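Local coordinates for protein polyketide biosynthesis cytochrome P450 PksS (Bacillus subtilis, PDB 4YZR) that is a haem-dependent cytochrome P450 that acts on the substrate dihydrobacillaene in the biosynthesis of the antibiotic polyketide bacillaene, at residues L353-P356 against L357-E361; E361-I364 against A365-L369; L21-F24 against R25-P29; T48-D51 against D52-F56; R165-F168 against Q169-T172. All blocks are in the same frame, centred on the assembly; numbering follows the deposited sequence.

Contact 1 (L353-P356 against L357-E361); sequences LGAP and LARLE. With HEM (protoporphyrin IX containing Fe), chain C.
Gly354 and Ala358 meet on the crowded haem side of this helix start, joined by an almost straight bond from Ala358 N to Gly354 O (2.9 Å, N-H...O 168°). Gly354 O also lies 2.8 Å from Leu357 N, but that N-H is bent to 123°, so the second bond is weak. Gly354 occupies the N-cap position, and its CA sits 3.5 Å from HEM C3C, an approach allowed by its lack of a side chain. One turn on, Ala358 CB comes to 3.6 Å from HEM CAB, at the vinyl group, while Leu353 reaches the porphyrin separately, with CB 3.7 Å from the methyl carbon CMD. The three contacts lay the chain over one face of the macrocycle, near its periphery. This is the end of the cysteine-ligand loop of the P450 fold, with its Cys-x-Gly signature: Cys352, by similarity the axial ligand of the haem iron, comes just before Leu353, and the helix that follows corresponds to the L helix. The other flank is looser, for Pro356 and Arg359 are partly exposed. Here CG of Arg359, set beside its own backbone N (chi1 -74°), lies 3.3 Å from Ala355 O, and the extended chain carries NH1 to 3.8 Å from Ala355 CB. The charge of that arginine is answered by a salt bridge from NE to Glu279, on the helix at 274-285.

Contact 2 (E361-I364 against A365-L369); sequences EGHI and AFKAL
His363 and Lys367, one turn apart on the helix that corresponds to the L helix of the P450 fold, run side by side and point the same way. The histidine places CG trans to its backbone N (chi1 173°), while the lysine chain leaves beside its own N. This brings Lys367 CD to 4.2 Å from the centroid of the His363 ring and 29° off the normal, an off-centre CH-pi contact. The bend at chi3 (50°) then turns the amine end back toward the same imidazole, which it meets at an oblique angle. Both side chains also touch Ile274, at the start of helix 274-285, and both are partly exposed.

On another flank Phe366 turns inward, toward Val278 and Leu281 of helix 274-285 and Thr254 of the long helix 228-259. Its ring stands obliquely over the preceding turn, where Gly362 has no side chain to meet it and Phe366 CE2 approaches Gly362 CA to 3.9 Å. Elsewhere Ala365 packs on Leu250 of helix 228-259, while Ile364 and Ala368 face helix 119-133, on Ile122 and on Glu127 and Leu130. Backbone bonds of the i to i+4 kind run through the segment, of which Lys367 N to His363 O is weak at 3.3 Å. The ring of Phe366 crowds the carbonyl of the glycine, with CD2 just 3.0 Å from Gly362 O.

Contact 3 (L21-F24 against R25-P29); sequences LGRF and REEEP
Arg23 and Glu27 lie one helical turn apart, yet their contact is made by carbon rather than charge. Arg23 sends CG trans to its backbone N (chi1 166°), which sets this aliphatic carbon 3.6 Å from Glu27 OE2, while the nearest charged pair, Arg23 NE and Glu27 OE1, stays 5.0 Å apart. The later bend at chi3 turns the guanidinium, which forms a salt bridge with Glu12 and whose plane is 57° from that of the Glu27 carboxylate. Arg25 is likewise bent at chi3 (65°), which lays one face of its guanidinium over the bare backbone of Gly22, with NH1 4.1 Å from Gly22 CA. On the buried side the ring of Phe24 presents its edge to the turn that ends the helix: CD1 lies 3.7 Å from Glu28 O, which is near the ring plane. This ring also meets His31 and Leu46, fixing the end of helix 17-27, the A helix in P450 terms, on the strands that follow. With opposite charges merely near one another at the surface, any Arg23-Glu27 attraction is probably modest; the polar ends of both arginines have their bonds outside the segment, Arg23 to Glu12 and Arg25 to Ser319 O.

Contact 4 (T48-D51 against D52-F56); sequences TRYD and DCMAF
Arg49 faces two neighbouring carboxylates, Asp51 and Asp52, at the first turn of helix 50-58. It grips Asp51 side-on with two nitrogens: NE reaches OD1 at 2.8 Å on the syn side, and NH1 reaches OD2 at 3.0 Å from above the carboxylate plane, 45° out of it. Asp52 is held less closely, since Arg49 NE to Asp52 OD2 is a long salt bridge of 3.7 Å, with guanidinium and carboxylate planes 46° apart. A water completes this shell, accepting from Arg49 N and donating to Asp52 OD2, each at 2.8 Å. The position of Asp51 follows from chi1 (60°), which tucks CG between its own N and carbonyl carbon and gives OD1 a weak bond to Asp52 N.

Farther along, Tyr50 and Met54 run alongside each other; Tyr50 CE1 touches Met54 CG at 3.7 Å, and SD makes an oblique Met-aromatic contact 5.1 Å from the ring centroid. Outside partners fix these groups: Tyr50 stacks on Phe326 and bonds Arg341 O through OH, while Asp52 OD1 binds Tyr302 OH and Lys303. The helix corresponds to the P450 B helix, with Arg49 as N-cap residue. Two carboxylates only 3.7 Å apart (Asp51 OD1 to Asp52 OD1) should repel, and the arginine, the lysine and the positive end of the helix dipole probably offset this and favour both as anions.

Contact 5 (R165-F168 against Q169-T172); sequences RSQF and QIWT
Gln167 sets CG trans to its backbone N (chi1 178°) and then kinks at chi2 (65°), a combination that carries its chain forward over the indole of Trp171, one turn along the helix. CG rests 3.5 Å from the centroid of the six-membered ring and only 12° off its normal, a CH-pi contact squarely over the face. The amide continues across the same surface toward the five-membered ring, with NE2 3.3 Å from Trp171 CE2. Because Gln167 NE2 and Trp171 NE1 are both donors, their 3.2 Å approach is a contact of the amide nitrogen over the ring face and not a hydrogen bond; the indole N-H makes a weak hydrogen bond to Glu192 instead, and the ring also meets Tyr196.

On the buried flank a second pair repeats the spacing. Phe168 offers a face to the methyl of Thr172, whose CG2 stands 3.9 Å from the ring centroid in another CH-pi contact, displaced toward the rim. The same two residues are joined by the backbone bond from Thr172 N to Phe168 O, 2.9 Å long. The indole also touches Phe168, loosely, with Trp171 CE3 4.3 Å from Phe168 CD1. Phe168 packs on Phe151 of helix 148-158, and Thr172 on Val239 and Leu243 of helix 228-259. Such a helix, one flank on the long central helix and the other toward the following helix 183-206, corresponds to the F helix of the cytochrome P450 fold.

Contacts 1 and 2 are the buried pair: they share Glu361 and follow each other along helix 355-372, the first at the haem and the second farther out, packed among neighbouring helices. Contacts 3, 4 and 5 are partly buried. Contacts 3 and 4 meet directly, with Arg25 CA 3.2 Å from Thr48 OG1, and join the end of helix 17-27 to the start of helix 50-58. Contact 5 lies on the opposite side of the chain's centre, about 40 Å from contact 3, centre to centre. The chemistry varies accordingly: small residues fitted to porphyrin in contact 1, aliphatic and ring packing in contacts 2 and 5, and arginines with carboxylates in contacts 3 and 4, where contact 4 alone forms a true salt-bridge network.

Contact 1 (L353-P356 against L357-E361)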
# COMPACT_ATOMS: atom_id res chain seq x y z
N LEU A 353 6.66 -3.06 6.39
CA LEU A 353 6.91 -4.43 6.86
C LEU A 353 6.66 -5.47 5.82
O LEU A 353 7.31 -6.48 5.75
CB LEU A 353 6.05 -4.68 8.08
CG LEU A 353 6.20 -6.08 8.76
CD1 LEU A 353 7.52 -6.15 9.49
CD2 LEU A 353 5.00 -6.30 9.63
N GLY A 354 5.67 -5.21 5.01
CA GLY A 354 5.24 -6.18 3.98
C GLY A 354 5.98 -6.08 2.68
O GLY A 354 5.64 -6.81 1.74
N ALA A 355 6.99 -5.25 2.59
CA ALA A 355 7.71 -5.03 1.30
C ALA A 355 8.15 -6.32 0.66
O ALA A 355 7.95 -6.48 -0.54
CB ALA A 355 8.87 -4.04 1.46
N PRO A 356 8.66 -7.33 1.41
CA PRO A 356 9.10 -8.50 0.66
C PRO A 356 7.92 -9.25 0.05
O PRO A 356 8.04 -9.88 -1.01
CB PRO A 356 9.79 -9.38 1.76
CG PRO A 356 9.88 -8.49 2.93
CD PRO A 356 9.13 -7.27 2.81
N LEU A 357 6.77 -9.21 0.70
CA LEU A 357 5.59 -9.90 0.19
C LEU A 357 5.01 -9.16 -0.99
O LEU A 357 4.68 -9.77 -1.99
CB LEU A 357 4.52 -10.04 1.30
CG LEU A 357 3.25 -10.72 0.84
CD1 LEU A 357 3.51 -12.12 0.30
CD2 LEU A 357 2.36 -10.85 2.11
N ALA A 358 4.93 -7.83 -0.93
CA ALA A 358 4.48 -7.06 -2.09
C ALA A 358 5.38 -7.30 -3.26
O ALA A 358 4.94 -7.51 -4.41
CB ALA A 358 4.47 -5.63 -1.71
N ARG A 359 6.70 -7.31 -3.03
CA ARG A 359 7.64 -7.54 -4.10
C ARG A 359 7.51 -8.94 -4.66
O ARG A 359 7.59 -9.12 -5.89
CB ARG A 359 9.06 -7.33 -3.59
CG ARG A 359 9.42 -5.87 -3.40
CD ARG A 359 10.77 -5.70 -2.71
NE ARG A 359 11.24 -4.32 -2.83
CZ ARG A 359 11.82 -3.56 -1.90
NH1 ARG A 359 11.96 -3.95 -0.68
NH2 ARG A 359 12.20 -2.31 -2.25
N LEU A 360 7.23 -9.96 -3.84
CA LEU A 360 7.09 -11.32 -4.33
C LEU A 360 5.84 -11.45 -5.12
O LEU A 360 5.80 -12.12 -6.20
CB LEU A 360 7.12 -12.25 -3.18
CG LEU A 360 7.00 -13.76 -3.50
CD1 LEU A 360 8.11 -14.23 -4.42
CD2 LEU A 360 7.03 -14.56 -2.24
N GLU A 361 4.71 -10.89 -4.66
CA GLU A 361 3.50 -10.93 -5.43
C GLU A 361 3.67 -10.28 -6.74
O GLU A 361 3.19 -10.77 -7.80
CB GLU A 361 2.30 -10.31 -4.67
CG GLU A 361 1.90 -11.09 -3.45
CD GLU A 361 0.66 -10.55 -2.75
OE1 GLU A 361 -0.32 -10.18 -3.44
OE2 GLU A 361 0.59 -10.57 -1.48
CHA HEM C . 3.95 0.60 6.11
CHB HEM C . 3.58 0.96 1.31
CHC HEM C . 2.16 -3.68 1.08
CHD HEM C . 2.40 -3.95 5.87
C1A HEM C . 3.96 1.11 4.84
C2A HEM C . 4.37 2.46 4.41
C3A HEM C . 4.20 2.55 3.11
C4A HEM C . 3.77 1.24 2.63
CMA HEM C . 4.37 3.75 2.26
CAA HEM C . 4.76 3.59 5.37
CBA HEM C . 3.62 4.40 5.78
CGA HEM C . 3.90 5.64 6.73
O1A HEM C . 2.86 6.37 6.89
O2A HEM C . 5.01 5.73 7.09
C1B HEM C . 3.15 -0.27 0.83
C2B HEM C . 2.99 -0.63 -0.54
C3B HEM C . 2.58 -1.92 -0.65
C4B HEM C . 2.50 -2.40 0.73
CMB HEM C . 3.24 0.32 -1.62
CAB HEM C . 2.27 -2.76 -1.80
CBB HEM C . 2.70 -2.48 -2.97
C1C HEM C . 2.12 -4.22 2.34
C2C HEM C . 1.76 -5.53 2.73
C3C HEM C . 1.83 -5.62 4.12
C4C HEM C . 2.19 -4.31 4.57
CMC HEM C . 1.54 -6.62 1.71
CAC HEM C . 1.56 -6.76 4.98
CBC HEM C . 0.76 -7.72 4.67
C1D HEM C . 2.82 -2.75 6.39
C2D HEM C . 2.94 -2.45 7.79
C3D HEM C . 3.40 -1.17 7.85
C4D HEM C . 3.58 -0.68 6.47
CMD HEM C . 2.70 -3.40 8.95
CAD HEM C . 3.75 -0.36 9.08
CBD HEM C . 5.18 -0.53 9.49
CGD HEM C . 5.59 0.18 10.82
O1D HEM C . 4.82 1.07 11.21
O2D HEM C . 6.67 -0.17 11.31
NA HEM C . 3.70 0.41 3.71
NB HEM C . 2.89 -1.40 1.57
NC HEM C . 2.40 -3.51 3.47
ND HEM C . 3.18 -1.68 5.59
FE HEM C . 3.10 -1.57 3.60

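Contact 2 (E361-I364 against A365-L369)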
# COMPACT_ATOMS: atom_id res chain seq x y z
N GLU A 361 4.71 -10.89 -4.66
CA GLU A 361 3.50 -10.93 -5.43
C GLU A 361 3.67 -10.28 -6.74
O GLU A 361 3.19 -10.77 -7.80
CB GLU A 361 2.30 -10.31 -4.67
CG GLU A 361 1.90 -11.09 -3.45
CD GLU A 361 0.66 -10.55 -2.75
OE1 GLU A 361 -0.32 -10.18 -3.44
OE2 GLU A 361 0.59 -10.57 -1.48
N GLY A 362 4.29 -9.13 -6.81
CA GLY A 362 4.55 -8.40 -8.06
C GLY A 362 5.42 -9.25 -8.97
O GLY A 362 5.09 -9.39 -10.18
N HIS A 363 6.51 -9.78 -8.49
CA HIS A 363 7.41 -10.64 -9.30
C HIS A 363 6.59 -11.72 -9.95
O HIS A 363 6.69 -11.90 -11.18
CB HIS A 363 8.49 -11.18 -8.33
CG HIS A 363 9.41 -12.19 -8.91
ND1 HIS A 363 9.05 -13.42 -9.42
CD2 HIS A 363 10.74 -12.17 -8.89
CE1 HIS A 363 10.14 -14.14 -9.67
NE2 HIS A 363 11.18 -13.38 -9.41
N ILE A 364 5.84 -12.45 -9.17
CA ILE A 364 5.13 -13.62 -9.65
C ILE A 364 4.08 -13.19 -10.63
O ILE A 364 3.91 -13.76 -11.73
CB ILE A 364 4.57 -14.42 -8.52
CG1 ILE A 364 5.71 -15.07 -7.78
CG2 ILE A 364 3.58 -15.44 -9.05
CD1 ILE A 364 5.41 -15.65 -6.43
N ALA A 365 3.26 -12.22 -10.27
CA ALA A 365 2.11 -11.87 -11.04
C ALA A 365 2.49 -11.28 -12.36
O ALA A 365 1.87 -11.65 -13.40
CB ALA A 365 1.24 -10.86 -10.29
N PHE A 366 3.39 -10.34 -12.43
CA PHE A 366 3.73 -9.71 -13.72
C PHE A 366 4.36 -10.72 -14.64
O PHE A 366 3.97 -10.78 -15.81
CB PHE A 366 4.64 -8.54 -13.55
CG PHE A 366 4.04 -7.37 -12.74
CD1 PHE A 366 2.79 -6.86 -12.99
CD2 PHE A 366 4.77 -6.80 -11.75
CE1 PHE A 366 2.32 -5.74 -12.17
CE2 PHE A 366 4.35 -5.77 -10.98
CZ PHE A 366 3.11 -5.26 -11.19
N LYS A 367 5.26 -11.54 -14.16
CA LYS A 367 5.88 -12.59 -15.02
C LYS A 367 4.81 -13.50 -15.51
O LYS A 367 4.82 -13.90 -16.72
CB LYS A 367 6.94 -13.28 -14.26
CG LYS A 367 8.25 -12.64 -14.19
CD LYS A 367 9.28 -13.42 -13.36
CE LYS A 367 9.46 -14.87 -13.65
NZ LYS A 367 10.42 -15.42 -12.61
N ALA A 368 3.92 -13.98 -14.68
CA ALA A 368 2.97 -14.95 -15.03
C ALA A 368 2.01 -14.41 -16.03
O ALA A 368 1.63 -15.16 -17.00
CB ALA A 368 2.28 -15.55 -13.84
N LEU A 369 1.52 -13.21 -15.88
CA LEU A 369 0.59 -12.60 -16.79
C LEU A 369 1.20 -12.48 -18.19
O LEU A 369 0.50 -12.82 -19.16
CB LEU A 369 0.22 -11.20 -16.26
CG LEU A 369 -0.80 -10.42 -17.08
CD1 LEU A 369 -2.13 -11.11 -17.05
CD2 LEU A 369 -0.88 -9.00 -16.54

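Contact 3 (L21-F24 against R25-P29)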
# COMPACT_ATOMS: atom_id res chain seq x y z
N LEU A 21 1.21 16.87 -7.90
CA LEU A 21 2.32 16.85 -6.95
C LEU A 21 3.65 17.34 -7.62
O LEU A 21 4.46 17.99 -6.99
CB LEU A 21 2.51 15.48 -6.35
CG LEU A 21 1.38 14.90 -5.51
CD1 LEU A 21 1.74 13.48 -5.09
CD2 LEU A 21 1.17 15.80 -4.35
N GLY A 22 3.81 17.01 -8.89
CA GLY A 22 5.00 17.44 -9.65
C GLY A 22 5.06 18.95 -9.82
O GLY A 22 6.15 19.56 -9.77
N ARG A 23 3.89 19.54 -10.07
CA ARG A 23 3.86 21.02 -10.22
C ARG A 23 4.20 21.66 -8.93
O ARG A 23 4.99 22.56 -8.87
CB ARG A 23 2.49 21.46 -10.73
CG ARG A 23 2.32 22.98 -10.57
CD ARG A 23 1.06 23.50 -11.23
NE ARG A 23 -0.08 23.23 -10.36
CZ ARG A 23 -1.08 22.36 -10.60
NH1 ARG A 23 -1.11 21.59 -11.70
NH2 ARG A 23 -2.08 22.24 -9.71
N PHE A 24 3.69 21.17 -7.78
CA PHE A 24 4.08 21.63 -6.48
C PHE A 24 5.57 21.42 -6.23
O PHE A 24 6.23 22.32 -5.68
CB PHE A 24 3.22 21.00 -5.33
CG PHE A 24 1.89 21.71 -5.16
CD1 PHE A 24 1.84 22.82 -4.37
CD2 PHE A 24 0.75 21.27 -5.78
CE1 PHE A 24 0.63 23.51 -4.20
CE2 PHE A 24 -0.49 21.96 -5.56
CZ PHE A 24 -0.51 23.07 -4.81
N ARG A 25 6.11 20.30 -6.63
CA ARG A 25 7.52 20.06 -6.40
C ARG A 25 8.37 21.15 -7.07
O ARG A 25 9.29 21.61 -6.54
CB ARG A 25 7.92 18.69 -6.96
CG ARG A 25 9.32 18.27 -6.48
CD ARG A 25 9.85 16.97 -7.09
NE ARG A 25 10.03 17.18 -8.51
CZ ARG A 25 9.39 16.55 -9.47
NH1 ARG A 25 8.58 15.53 -9.24
NH2 ARG A 25 9.55 16.95 -10.69
N GLU A 26 8.00 21.52 -8.28
CA GLU A 26 8.77 22.55 -9.04
C GLU A 26 8.47 23.92 -8.57
O GLU A 26 9.40 24.72 -8.58
CB GLU A 26 8.38 22.41 -10.45
CG GLU A 26 8.80 21.14 -11.14
CD GLU A 26 8.11 20.91 -12.49
OE1 GLU A 26 7.09 21.60 -12.80
OE2 GLU A 26 8.53 20.00 -13.24
N GLU A 27 7.26 24.24 -8.13
CA GLU A 27 6.80 25.65 -7.88
C GLU A 27 6.67 26.05 -6.46
O GLU A 27 6.98 27.18 -6.09
CB GLU A 27 5.51 25.95 -8.58
CG GLU A 27 5.60 25.75 -10.08
CD GLU A 27 4.33 26.10 -10.79
OE1 GLU A 27 3.45 26.78 -10.19
OE2 GLU A 27 4.21 25.66 -11.97
N GLU A 28 6.25 25.14 -5.58
CA GLU A 28 6.00 25.44 -4.23
C GLU A 28 6.13 24.11 -3.44
O GLU A 28 5.15 23.56 -2.94
CB GLU A 28 4.64 26.03 -4.05
CG GLU A 28 4.44 26.74 -2.74
CD GLU A 28 3.06 27.43 -2.61
OE1 GLU A 28 2.39 27.73 -3.63
OE2 GLU A 28 2.65 27.59 -1.47
N PRO A 29 7.40 23.73 -3.28
CA PRO A 29 7.65 22.37 -2.73
C PRO A 29 7.36 22.21 -1.28
O PRO A 29 7.30 21.04 -0.78
CB PRO A 29 9.11 22.14 -3.13
CG PRO A 29 9.74 23.52 -3.17
CD PRO A 29 8.65 24.34 -3.81

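Contact 4 (T48-D51 against D52-F56)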
# COMPACT_ATOMS: atom_id res chain seq x y z
N THR A 48 6.85 17.94 -1.34
CA THR A 48 6.94 17.26 -2.60
C THR A 48 8.25 16.89 -3.15
O THR A 48 8.35 16.10 -4.08
CB THR A 48 6.11 17.97 -3.67
OG1 THR A 48 6.37 19.39 -3.50
CG2 THR A 48 4.64 17.74 -3.42
N ARG A 49 9.35 17.53 -2.65
CA ARG A 49 10.67 17.11 -3.07
C ARG A 49 11.25 15.92 -2.32
O ARG A 49 10.94 15.76 -1.16
CB ARG A 49 11.67 18.24 -2.85
CG ARG A 49 11.51 19.43 -3.83
CD ARG A 49 12.33 20.65 -3.29
NE ARG A 49 13.76 20.32 -3.14
CZ ARG A 49 14.70 20.58 -4.03
NH1 ARG A 49 15.95 20.19 -3.81
NH2 ARG A 49 14.42 21.16 -5.21
N TYR A 50 12.11 15.16 -2.96
CA TYR A 50 12.69 13.98 -2.33
C TYR A 50 13.53 14.38 -1.11
O TYR A 50 13.46 13.78 -0.06
CB TYR A 50 13.53 13.22 -3.34
CG TYR A 50 14.08 11.91 -2.89
CD1 TYR A 50 15.23 11.78 -2.13
CD2 TYR A 50 13.47 10.72 -3.31
CE1 TYR A 50 15.77 10.57 -1.80
CE2 TYR A 50 14.03 9.48 -2.98
CZ TYR A 50 15.18 9.42 -2.24
OH TYR A 50 15.78 8.20 -1.96
N ASP A 51 14.39 15.40 -1.24
CA ASP A 51 15.22 15.74 -0.12
C ASP A 51 14.43 16.22 1.03
O ASP A 51 14.71 15.82 2.20
CB ASP A 51 16.30 16.83 -0.53
CG ASP A 51 15.77 18.11 -1.03
OD1 ASP A 51 14.61 18.31 -1.43
OD2 ASP A 51 16.53 19.15 -1.10
N ASP A 52 13.40 17.00 0.80
CA ASP A 52 12.58 17.46 1.92
C ASP A 52 11.71 16.35 2.54
O ASP A 52 11.53 16.25 3.76
CB ASP A 52 11.66 18.61 1.54
CG ASP A 52 12.42 19.85 1.03
OD1 ASP A 52 13.50 20.13 1.63
OD2 ASP A 52 11.99 20.53 0.10
N CYS A 53 11.23 15.43 1.68
CA CYS A 53 10.51 14.28 2.21
C CYS A 53 11.39 13.49 3.12
O CYS A 53 11.00 13.03 4.20
CB CYS A 53 9.99 13.44 1.10
SG CYS A 53 8.50 14.06 0.27
N MET A 54 12.65 13.24 2.65
CA MET A 54 13.62 12.54 3.52
C MET A 54 13.84 13.25 4.81
O MET A 54 13.87 12.57 5.86
CB MET A 54 14.94 12.21 2.80
CG MET A 54 14.87 11.22 1.71
SD MET A 54 14.48 9.58 2.39
CE MET A 54 15.67 9.33 3.61
N ALA A 55 14.01 14.53 4.79
CA ALA A 55 14.24 15.27 6.05
C ALA A 55 13.06 15.07 6.99
O ALA A 55 13.19 14.73 8.20
CB ALA A 55 14.41 16.73 5.77
N PHE A 56 11.83 15.19 6.52
CA PHE A 56 10.65 15.00 7.37
C PHE A 56 10.44 13.60 7.80
O PHE A 56 9.91 13.37 8.92
CB PHE A 56 9.39 15.57 6.71
CG PHE A 56 9.28 17.06 6.84
CD1 PHE A 56 9.84 17.91 5.91
CD2 PHE A 56 8.59 17.62 7.94
CE1 PHE A 56 9.75 19.30 6.05
CE2 PHE A 56 8.47 19.00 8.02
CZ PHE A 56 9.10 19.80 7.11
O HOH W 1 9.54 19.57 -0.73

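Contact 5 (R165-F168 against Q169-T172)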
# COMPACT_ATOMS: atom_id res chain seq x y z
N ARG A 165 -14.35 -17.01 3.23
CA ARG A 165 -13.72 -15.98 2.38
C ARG A 165 -14.69 -14.99 1.77
O ARG A 165 -14.37 -13.80 1.70
CB ARG A 165 -12.78 -16.57 1.42
CG ARG A 165 -11.52 -17.09 2.17
CD ARG A 165 -10.62 -17.79 1.23
NE ARG A 165 -9.62 -18.59 1.92
CZ ARG A 165 -8.63 -19.22 1.35
NH1 ARG A 165 -8.51 -19.33 0.05
NH2 ARG A 165 -7.85 -19.88 2.18
N SER A 166 -15.86 -15.44 1.33
CA SER A 166 -16.80 -14.51 0.77
C SER A 166 -17.21 -13.48 1.76
O SER A 166 -17.28 -12.25 1.48
CB SER A 166 -18.04 -15.23 0.22
OG SER A 166 -17.72 -15.95 -0.91
N GLN A 167 -17.50 -13.89 3.02
CA GLN A 167 -17.81 -13.01 4.05
C GLN A 167 -16.61 -12.08 4.43
O GLN A 167 -16.79 -10.89 4.71
CB GLN A 167 -18.32 -13.80 5.30
CG GLN A 167 -18.64 -12.95 6.47
CD GLN A 167 -19.81 -12.02 6.23
OE1 GLN A 167 -20.99 -12.49 6.16
NE2 GLN A 167 -19.60 -10.79 6.05
N PHE A 168 -15.45 -12.71 4.52
CA PHE A 168 -14.25 -11.92 4.84
C PHE A 168 -14.01 -10.77 3.81
O PHE A 168 -13.71 -9.70 4.26
CB PHE A 168 -13.06 -12.88 4.92
CG PHE A 168 -11.82 -12.30 5.57
CD1 PHE A 168 -11.84 -12.06 6.91
CD2 PHE A 168 -10.73 -12.02 4.83
CE1 PHE A 168 -10.69 -11.55 7.55
CE2 PHE A 168 -9.56 -11.51 5.45
CZ PHE A 168 -9.58 -11.24 6.76
N GLN A 169 -14.30 -11.05 2.58
CA GLN A 169 -14.19 -10.07 1.50
C GLN A 169 -15.15 -8.96 1.78
O GLN A 169 -14.83 -7.73 1.66
CB GLN A 169 -14.37 -10.71 0.15
CG GLN A 169 -14.13 -9.65 -0.98
CD GLN A 169 -13.83 -10.35 -2.27
OE1 GLN A 169 -14.63 -11.15 -2.74
NE2 GLN A 169 -12.63 -10.13 -2.81
N ILE A 170 -16.39 -9.24 2.12
CA ILE A 170 -17.36 -8.18 2.40
C ILE A 170 -16.92 -7.34 3.54
O ILE A 170 -16.93 -6.09 3.44
CB ILE A 170 -18.80 -8.73 2.67
CG1 ILE A 170 -19.30 -9.45 1.46
CG2 ILE A 170 -19.76 -7.63 3.13
CD1 ILE A 170 -20.61 -10.28 1.76
N TRP A 171 -16.47 -7.90 4.66
CA TRP A 171 -16.06 -7.11 5.76
C TRP A 171 -14.83 -6.23 5.43
O TRP A 171 -14.80 -5.07 5.81
CB TRP A 171 -15.70 -7.97 6.95
CG TRP A 171 -16.82 -8.64 7.63
CD1 TRP A 171 -18.04 -8.13 7.90
CD2 TRP A 171 -16.72 -9.91 8.29
NE1 TRP A 171 -18.77 -9.09 8.63
CE2 TRP A 171 -17.97 -10.17 8.90
CE3 TRP A 171 -15.72 -10.86 8.39
CZ2 TRP A 171 -18.22 -11.37 9.61
CZ3 TRP A 171 -16.00 -12.06 9.12
CH2 TRP A 171 -17.19 -12.27 9.70
N THR A 172 -13.84 -6.86 4.78
CA THR A 172 -12.56 -6.14 4.53
C THR A 172 -12.77 -5.02 3.57
O THR A 172 -12.17 -3.93 3.72
CB THR A 172 -11.44 -7.07 4.15
OG1 THR A 172 -11.80 -7.79 2.98
CG2 THR A 172 -11.07 -7.99 5.32